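Local coordinates for spherulin-3A (Physarum polycephalum, PDB 1HDF), which serves as a structural protein of the beta/gamma-crystallin family, folding into a two-Greek-key domain that binds two calcium ions, at residues 14-19 and 27-32; 45-50 and 80-85; 60-65 and 88-93. All coordinates share one frame; numbering follows the deposited sequence.

Interaction 1: residues 14-19 and 27-32. With CA (calcium ion), chain C.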
# COMPACT_ATOMS: atom_id res chain seq x y z
N GLU A 14 1.18 -14.31 4.08
CA GLU A 14 1.28 -15.10 2.86
C GLU A 14 0.12 -16.07 2.74
O GLU A 14 -0.36 -16.61 3.73
CB GLU A 14 2.56 -15.91 2.81
CG GLU A 14 3.82 -15.16 3.14
CD GLU A 14 5.04 -16.05 3.02
OE1 GLU A 14 5.01 -17.19 3.53
OE2 GLU A 14 6.03 -15.60 2.41
N VAL A 15 -0.30 -16.29 1.50
CA VAL A 15 -1.37 -17.22 1.22
C VAL A 15 -0.92 -18.05 0.03
O VAL A 15 -0.50 -17.50 -0.99
CB VAL A 15 -2.68 -16.49 0.86
CG1 VAL A 15 -3.75 -17.52 0.47
CG2 VAL A 15 -3.16 -15.66 2.04
N PHE A 16 -0.98 -19.37 0.17
CA PHE A 16 -0.57 -20.26 -0.90
C PHE A 16 -1.81 -20.77 -1.61
O PHE A 16 -2.70 -21.33 -0.98
CB PHE A 16 0.21 -21.46 -0.34
CG PHE A 16 1.57 -21.13 0.20
CD1 PHE A 16 2.16 -19.89 -0.06
CD2 PHE A 16 2.28 -22.07 0.95
CE1 PHE A 16 3.45 -19.59 0.43
CE2 PHE A 16 3.56 -21.79 1.44
CZ PHE A 16 4.15 -20.54 1.18
N LEU A 17 -1.85 -20.56 -2.92
CA LEU A 17 -2.97 -20.99 -3.75
C LEU A 17 -2.49 -22.16 -4.61
O LEU A 17 -1.47 -22.05 -5.28
CB LEU A 17 -3.45 -19.84 -4.63
CG LEU A 17 -3.91 -18.57 -3.88
CD1 LEU A 17 -4.35 -17.50 -4.88
CD2 LEU A 17 -5.06 -18.92 -2.92
N TYR A 18 -3.22 -23.27 -4.59
CA TYR A 18 -2.85 -24.44 -5.37
C TYR A 18 -3.90 -24.76 -6.42
O TYR A 18 -5.10 -24.68 -6.16
CB TYR A 18 -2.67 -25.65 -4.45
CG TYR A 18 -1.71 -25.42 -3.31
CD1 TYR A 18 -2.10 -24.70 -2.18
CD2 TYR A 18 -0.41 -25.93 -3.35
CE1 TYR A 18 -1.22 -24.48 -1.12
CE2 TYR A 18 0.48 -25.72 -2.31
CZ TYR A 18 0.07 -25.00 -1.20
OH TYR A 18 0.97 -24.76 -0.18
N LYS A 19 -3.44 -25.15 -7.61
CA LYS A 19 -4.35 -25.46 -8.71
C LYS A 19 -5.19 -26.72 -8.48
O LYS A 19 -6.34 -26.80 -8.92
CB LYS A 19 -3.57 -25.58 -10.02
CG LYS A 19 -4.44 -25.69 -11.25
CD LYS A 19 -3.62 -25.59 -12.52
CE LYS A 19 -4.50 -25.65 -13.75
NZ LYS A 19 -3.70 -25.49 -15.00
N SER A 27 1.29 -23.79 -8.09
CA SER A 27 1.01 -23.04 -6.88
C SER A 27 1.43 -21.58 -7.00
O SER A 27 2.18 -21.21 -7.90
CB SER A 27 1.72 -23.70 -5.70
OG SER A 27 3.13 -23.69 -5.89
N TRP A 28 0.95 -20.77 -6.06
CA TRP A 28 1.25 -19.34 -6.03
C TRP A 28 1.26 -18.79 -4.60
O TRP A 28 0.41 -19.15 -3.77
CB TRP A 28 0.19 -18.57 -6.84
CG TRP A 28 0.19 -18.83 -8.33
CD1 TRP A 28 0.93 -18.18 -9.28
CD2 TRP A 28 -0.60 -19.80 -9.04
NE1 TRP A 28 0.64 -18.67 -10.53
CE2 TRP A 28 -0.29 -19.67 -10.41
CE3 TRP A 28 -1.54 -20.76 -8.64
CZ2 TRP A 28 -0.89 -20.46 -11.39
CZ3 TRP A 28 -2.13 -21.55 -9.62
CH2 TRP A 28 -1.80 -21.39 -10.98
N LYS A 29 2.24 -17.95 -4.31
CA LYS A 29 2.32 -17.32 -3.01
C LYS A 29 1.81 -15.91 -3.24
O LYS A 29 2.28 -15.20 -4.14
CB LYS A 29 3.77 -17.26 -2.50
CG LYS A 29 3.92 -16.36 -1.28
CD LYS A 29 5.09 -16.75 -0.39
CE LYS A 29 6.43 -16.51 -1.06
NZ LYS A 29 7.56 -16.92 -0.17
N VAL A 30 0.83 -15.50 -2.45
CA VAL A 30 0.25 -14.18 -2.58
C VAL A 30 0.34 -13.40 -1.27
O VAL A 30 0.21 -13.96 -0.19
CB VAL A 30 -1.24 -14.26 -2.96
CG1 VAL A 30 -1.83 -12.86 -3.01
CG2 VAL A 30 -1.40 -14.97 -4.29
N THR A 31 0.58 -12.10 -1.39
CA THR A 31 0.63 -11.21 -0.24
C THR A 31 -0.14 -9.98 -0.72
O THR A 31 -0.33 -9.80 -1.92
CB THR A 31 2.06 -10.78 0.12
OG1 THR A 31 2.58 -9.96 -0.93
CG2 THR A 31 2.96 -12.00 0.32
N GLY A 32 -0.57 -9.13 0.21
CA GLY A 32 -1.31 -7.96 -0.18
C GLY A 32 -2.60 -8.39 -0.86
O GLY A 32 -3.09 -9.49 -0.60
CA CA C . -8.37 -26.41 -9.92
O HOH W 1 -7.95 -26.30 -12.37
O HOH W 2 -9.45 -28.76 -10.42
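The side chains of F16 and K29 lie next to each other and point the same way, neighbours in a non-hydrogen-bonded pair of the antiparallel strands. The aliphatic part of K29 passes the rim of the F16 ring, with CG in the ring plane and K29 CD 3.4 Å from F16 CE1. A bend at its third torsion (chi3 68°) then turns the lysine toward E14. There K29 NZ and E14 OE2 form a salt bridge at 3.3 Å, its hydrogen bond weak, the two chains meeting at a slant; the other carboxylate oxygen of E14 is bonded to the backbone N of A11.

The opposite face carries V15, L17, W28 and V30. L17 CD1 reaches diagonally to V30 CG2 at 3.9 Å, and W28 directs an indole edge at the backbone oxygen of L17, with CE3 and L17 O 3.6 Å apart. Two hydrogen-bonded pairs, V15 with V30 and L17 with W28, fix this register; the straightest bond runs from L17 N to W28 O (2.8 Å, 167°). At K19, where the chain turns a corner, the backbone oxygen binds a calcium ion at 2.3 Å.

Strand 15-18 is flanked on its other edge by strand 49-52, and strand 27-30 by strand 2-4. V15, L17 and V30 pack on M94 of strand 93-98, in the second sheet of the domain.

Interaction 2: residues 45-50 and 80-85. With CA (calcium ion), chain C; CA (calcium ion), chain D.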
# COMPACT_ATOMS: atom_id res chain seq x y z
N ASP A 45 -9.83 -18.66 -11.96
CA ASP A 45 -10.70 -19.82 -11.96
C ASP A 45 -10.06 -21.21 -11.96
O ASP A 45 -10.64 -22.14 -12.52
CB ASP A 45 -11.68 -19.73 -13.14
CG ASP A 45 -12.64 -18.56 -13.01
OD1 ASP A 45 -12.78 -18.03 -11.88
OD2 ASP A 45 -13.27 -18.18 -14.02
N VAL A 46 -8.90 -21.38 -11.33
CA VAL A 46 -8.28 -22.71 -11.27
C VAL A 46 -7.91 -23.18 -9.87
O VAL A 46 -7.57 -24.34 -9.68
CB VAL A 46 -6.99 -22.79 -12.14
CG1 VAL A 46 -7.29 -22.31 -13.57
CG2 VAL A 46 -5.86 -22.00 -11.50
N VAL A 47 -7.98 -22.28 -8.89
CA VAL A 47 -7.63 -22.62 -7.51
C VAL A 47 -8.55 -23.67 -6.89
O VAL A 47 -9.77 -23.56 -6.96
CB VAL A 47 -7.61 -21.34 -6.63
CG1 VAL A 47 -7.26 -21.70 -5.19
CG2 VAL A 47 -6.60 -20.36 -7.18
N SER A 48 -7.96 -24.68 -6.27
CA SER A 48 -8.74 -25.75 -5.66
C SER A 48 -8.47 -25.97 -4.17
O SER A 48 -9.31 -26.53 -3.48
CB SER A 48 -8.52 -27.04 -6.43
OG SER A 48 -8.98 -26.88 -7.77
N SER A 49 -7.29 -25.55 -3.69
CA SER A 49 -6.93 -25.68 -2.28
C SER A 49 -6.17 -24.43 -1.81
O SER A 49 -5.53 -23.74 -2.61
CB SER A 49 -6.08 -26.93 -2.04
OG SER A 49 -4.84 -26.87 -2.72
N VAL A 50 -6.24 -24.14 -0.51
CA VAL A 50 -5.60 -22.94 0.03
C VAL A 50 -4.97 -23.11 1.42
O VAL A 50 -5.39 -23.95 2.21
CB VAL A 50 -6.63 -21.78 0.13
CG1 VAL A 50 -5.94 -20.49 0.58
CG2 VAL A 50 -7.33 -21.59 -1.20
N THR A 80 -8.55 -28.22 1.78
CA THR A 80 -8.01 -29.16 0.80
C THR A 80 -8.82 -29.23 -0.48
O THR A 80 -8.31 -29.65 -1.52
CB THR A 80 -7.90 -30.59 1.36
OG1 THR A 80 -9.22 -31.10 1.58
CG2 THR A 80 -7.13 -30.60 2.66
N ASP A 81 -10.08 -28.83 -0.40
CA ASP A 81 -10.95 -28.85 -1.57
C ASP A 81 -11.95 -27.70 -1.47
O ASP A 81 -12.84 -27.71 -0.62
CB ASP A 81 -11.69 -30.19 -1.63
CG ASP A 81 -12.47 -30.36 -2.91
OD1 ASP A 81 -12.97 -29.36 -3.45
OD2 ASP A 81 -12.60 -31.52 -3.36
N LEU A 82 -11.80 -26.71 -2.34
CA LEU A 82 -12.68 -25.54 -2.33
C LEU A 82 -14.13 -25.81 -2.74
O LEU A 82 -14.97 -24.92 -2.62
CB LEU A 82 -12.09 -24.43 -3.21
CG LEU A 82 -10.96 -23.61 -2.58
CD1 LEU A 82 -10.34 -22.67 -3.60
CD2 LEU A 82 -11.53 -22.81 -1.42
N THR A 83 -14.41 -27.01 -3.23
CA THR A 83 -15.78 -27.35 -3.62
C THR A 83 -16.61 -27.31 -2.34
O THR A 83 -17.78 -26.95 -2.35
CB THR A 83 -15.86 -28.76 -4.26
OG1 THR A 83 -15.37 -29.74 -3.34
CG2 THR A 83 -15.04 -28.82 -5.54
N THR A 84 -15.96 -27.67 -1.24
CA THR A 84 -16.61 -27.68 0.07
C THR A 84 -17.15 -26.31 0.46
O THR A 84 -18.02 -26.20 1.32
CB THR A 84 -15.61 -28.15 1.15
OG1 THR A 84 -16.33 -28.48 2.35
CG2 THR A 84 -14.62 -27.07 1.47
N ARG A 85 -16.64 -25.25 -0.16
CA ARG A 85 -17.10 -23.90 0.14
C ARG A 85 -17.73 -23.26 -1.11
O ARG A 85 -17.89 -22.04 -1.17
CB ARG A 85 -15.94 -23.02 0.63
CG ARG A 85 -15.12 -23.62 1.78
CD ARG A 85 -16.00 -23.97 2.99
NE ARG A 85 -16.65 -22.80 3.57
CZ ARG A 85 -16.04 -21.87 4.30
NH1 ARG A 85 -14.73 -21.95 4.56
NH2 ARG A 85 -16.73 -20.85 4.78
CA CA C . -8.37 -26.41 -9.92
CA CA D . -14.55 -16.37 -11.26
O HOH W 3 -14.48 -15.66 -13.80
O HOH W 1 -7.95 -26.30 -12.37
O HOH W 2 -9.45 -28.76 -10.42
O HOH W 4 -16.27 -14.56 -12.38
O HOH W 5 -16.75 -18.02 -11.68
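L82 meets V47 and V50 through one methyl group, and this apolar contact is the main side-chain meeting between residues 45-50 and 80-85. Its CD1 lies 3.6 Å from V47 CG1 and 4.0 Å from V50 CG2, each valine being approached at a slant. The leucine CG stands opposite the carbonyl carbon (chi1 -80°), and the branch continues extended, which carries CD1 past the S48 carbonyl to the two valines.

A single hydrogen bond joins the two backbones: L82 N donates to S48 O at 2.7 Å, with the donor tilted 24° from the carbonyl plane. The CA of D81 approaches the same oxygen as a C-H...O contact. Within residues 80-85, D81 OD1 accepts from T83 N at 2.8 Å, an Asx turn leading into the short 3-10 segment 82-84.

Metal bonds make up the third group. V46 O and S48 OG both bind one calcium ion, S48 OG at 2.3 Å, and N88 gives this hydroxyl a hydrogen bond from its side chain. K19 and D89 supply the remaining protein ligands. D45 serves the second calcium through OD1 at 2.5 Å, while its OD2 accepts from a water bound to that ion.

S48 and S49 both face Y18, forming a classic beta bulge where the chain leaves the metal sites for strand 49-52. D45 giving a side-chain oxygen to one ion, and V46 O and S48 OG to the other, is the pattern of the N/D-N/D-X-X-S/T-S calcium motif of beta/gamma-crystallins, whose two copies here end at S49 and S93.

Interaction 3: residues 60-65 and 88-93; sequences IFKDDR and NDAISS. With CA (calcium ion), chain D; CA (calcium ion), chain C.
F61 and the backbone of residues 92-93 join the end of strand 56-61 to the chain entering strand 93-98. F61 N donates to S93 O in a nearly straight bond (3.0 Å, 171°), and S92 N returns one to F61 O at 2.8 Å, almost in line with the carbonyl. Beyond this pair the backbone oxygens of K62 and A90 turn to the same calcium ion, at 2.4 and 2.5 Å. S92 OG joins them, held also by a hydrogen bond from N44 ND2, and D45 completes the protein ligands.

S93 OG lies between its backbone N and carbonyl carbon (chi1 63°), from where it donates to D63 O at 2.7 Å, in the carbonyl plane; it is also bonded to F66 N. I91 CD1 crosses I60 at an angle, 3.6 Å from I60 CD1 and close to its CB and CG2, and the residue also packs on L82 and F37. With an alanine here the CG1-CD1 arm is gone, which is likely to open a gap beside I60 and to thin the packing on F37 and L82. Earlier in the chain, D89 OD1 binds the other calcium ion at 2.3 Å.

F37 is hydrogen-bonded by its backbone to S92. K62 is tied by its backbone to N69, and the F61 ring stacks with that of F70 in strand 70-73.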
# COMPACT_ATOMS: atom_id res chain seq x y z
N ILE A 60 -11.53 -14.59 -0.29
CA ILE A 60 -11.56 -15.01 -1.68
C ILE A 60 -12.91 -14.70 -2.32
O ILE A 60 -13.96 -15.00 -1.75
CB ILE A 60 -11.25 -16.51 -1.78
CG1 ILE A 60 -12.21 -17.30 -0.87
CG2 ILE A 60 -9.81 -16.78 -1.38
CD1 ILE A 60 -12.03 -18.80 -0.95
N PHE A 61 -12.89 -14.09 -3.50
CA PHE A 61 -14.10 -13.70 -4.21
C PHE A 61 -14.30 -14.45 -5.52
O PHE A 61 -13.34 -14.74 -6.23
CB PHE A 61 -14.08 -12.20 -4.49
CG PHE A 61 -13.94 -11.38 -3.25
CD1 PHE A 61 -12.73 -11.35 -2.56
CD2 PHE A 61 -15.05 -10.72 -2.71
CE1 PHE A 61 -12.63 -10.68 -1.35
CE2 PHE A 61 -14.95 -10.05 -1.51
CZ PHE A 61 -13.74 -10.03 -0.82
N LYS A 62 -15.56 -14.73 -5.84
CA LYS A 62 -15.86 -15.45 -7.06
C LYS A 62 -15.54 -14.63 -8.29
O LYS A 62 -15.13 -15.17 -9.31
CB LYS A 62 -17.32 -15.87 -7.10
CG LYS A 62 -17.66 -16.72 -8.31
CD LYS A 62 -18.90 -17.56 -8.05
CE LYS A 62 -19.03 -18.67 -9.08
NZ LYS A 62 -20.24 -19.50 -8.84
N ASP A 63 -15.73 -13.32 -8.20
CA ASP A 63 -15.46 -12.43 -9.31
C ASP A 63 -14.27 -11.52 -9.03
O ASP A 63 -13.73 -11.50 -7.93
CB ASP A 63 -16.69 -11.57 -9.62
CG ASP A 63 -17.92 -12.39 -9.95
OD1 ASP A 63 -17.75 -13.50 -10.51
OD2 ASP A 63 -19.05 -11.94 -9.66
N ASP A 64 -13.86 -10.78 -10.05
CA ASP A 64 -12.75 -9.85 -9.93
C ASP A 64 -13.23 -8.62 -9.16
O ASP A 64 -14.44 -8.42 -8.97
CB ASP A 64 -12.30 -9.40 -11.31
CG ASP A 64 -13.37 -8.62 -12.04
OD1 ASP A 64 -14.43 -9.22 -12.33
OD2 ASP A 64 -13.18 -7.41 -12.31
N ARG A 65 -12.28 -7.80 -8.72
CA ARG A 65 -12.59 -6.57 -8.00
C ARG A 65 -13.45 -6.76 -6.76
O ARG A 65 -14.24 -5.90 -6.38
CB ARG A 65 -13.23 -5.57 -8.96
CG ARG A 65 -12.26 -5.15 -10.05
CD ARG A 65 -12.91 -4.27 -11.10
NE ARG A 65 -11.90 -3.75 -12.04
CZ ARG A 65 -11.15 -4.52 -12.82
NH1 ARG A 65 -11.28 -5.84 -12.80
NH2 ARG A 65 -10.25 -3.96 -13.63
N ASN A 88 -14.69 -23.80 -5.93
CA ASN A 88 -13.65 -24.50 -6.68
C ASN A 88 -13.56 -23.89 -8.07
O ASN A 88 -14.58 -23.56 -8.68
CB ASN A 88 -13.99 -25.99 -6.78
CG ASN A 88 -12.84 -26.82 -7.35
OD1 ASN A 88 -13.07 -27.82 -8.03
ND2 ASN A 88 -11.61 -26.40 -7.09
N ASP A 89 -12.33 -23.74 -8.58
CA ASP A 89 -12.11 -23.15 -9.91
C ASP A 89 -13.01 -21.95 -10.18
O ASP A 89 -13.66 -21.90 -11.22
CB ASP A 89 -12.35 -24.20 -11.01
CG ASP A 89 -11.46 -25.42 -10.86
OD1 ASP A 89 -10.31 -25.27 -10.39
OD2 ASP A 89 -11.91 -26.52 -11.24
N ALA A 90 -13.03 -20.98 -9.27
CA ALA A 90 -13.90 -19.83 -9.48
C ALA A 90 -13.42 -18.52 -8.87
O ALA A 90 -14.00 -17.47 -9.13
CB ALA A 90 -15.30 -20.14 -8.97
N ILE A 91 -12.37 -18.58 -8.06
CA ILE A 91 -11.86 -17.38 -7.42
C ILE A 91 -11.24 -16.45 -8.45
O ILE A 91 -10.47 -16.89 -9.31
CB ILE A 91 -10.81 -17.73 -6.34
CG1 ILE A 91 -11.48 -18.58 -5.25
CG2 ILE A 91 -10.24 -16.45 -5.72
CD1 ILE A 91 -10.52 -19.08 -4.20
N SER A 92 -11.57 -15.17 -8.38
CA SER A 92 -11.06 -14.21 -9.34
C SER A 92 -10.44 -12.96 -8.71
O SER A 92 -9.98 -12.07 -9.42
CB SER A 92 -12.17 -13.81 -10.31
OG SER A 92 -12.68 -14.95 -10.99
N SER A 93 -10.43 -12.91 -7.38
CA SER A 93 -9.83 -11.79 -6.65
C SER A 93 -9.66 -12.23 -5.19
O SER A 93 -10.30 -13.18 -4.74
CB SER A 93 -10.67 -10.51 -6.75
OG SER A 93 -11.95 -10.65 -6.16
CA CA D . -14.55 -16.37 -11.26
CA CA C . -8.37 -26.41 -9.92
O HOH W 4 -16.27 -14.56 -12.38
O HOH W 2 -9.45 -28.76 -10.42
O HOH W 1 -7.95 -26.30 -12.37
O HOH W 3 -14.48 -15.66 -13.80
O HOH W 5 -16.75 -18.02 -11.68

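Interaction 1 closes before either of the others opens, whereas the segments of interactions 2 and 3 alternate along the chain. Their centres are 11 to 13 Å apart. Interactions 1 and 2 share one sheet, in which strands 15-18 and 49-52 are neighbours, while interaction 3 belongs to the other sheet, between strands 56-61 and 93-98. All three supply ligands to the first calcium ion; interactions 2 and 3 together supply the protein ligands of the second. Residues 45-48 and 88-92 each contribute to both sites, so the two Greek keys exchange ligands and the ions bridge the loops at one end of the domain.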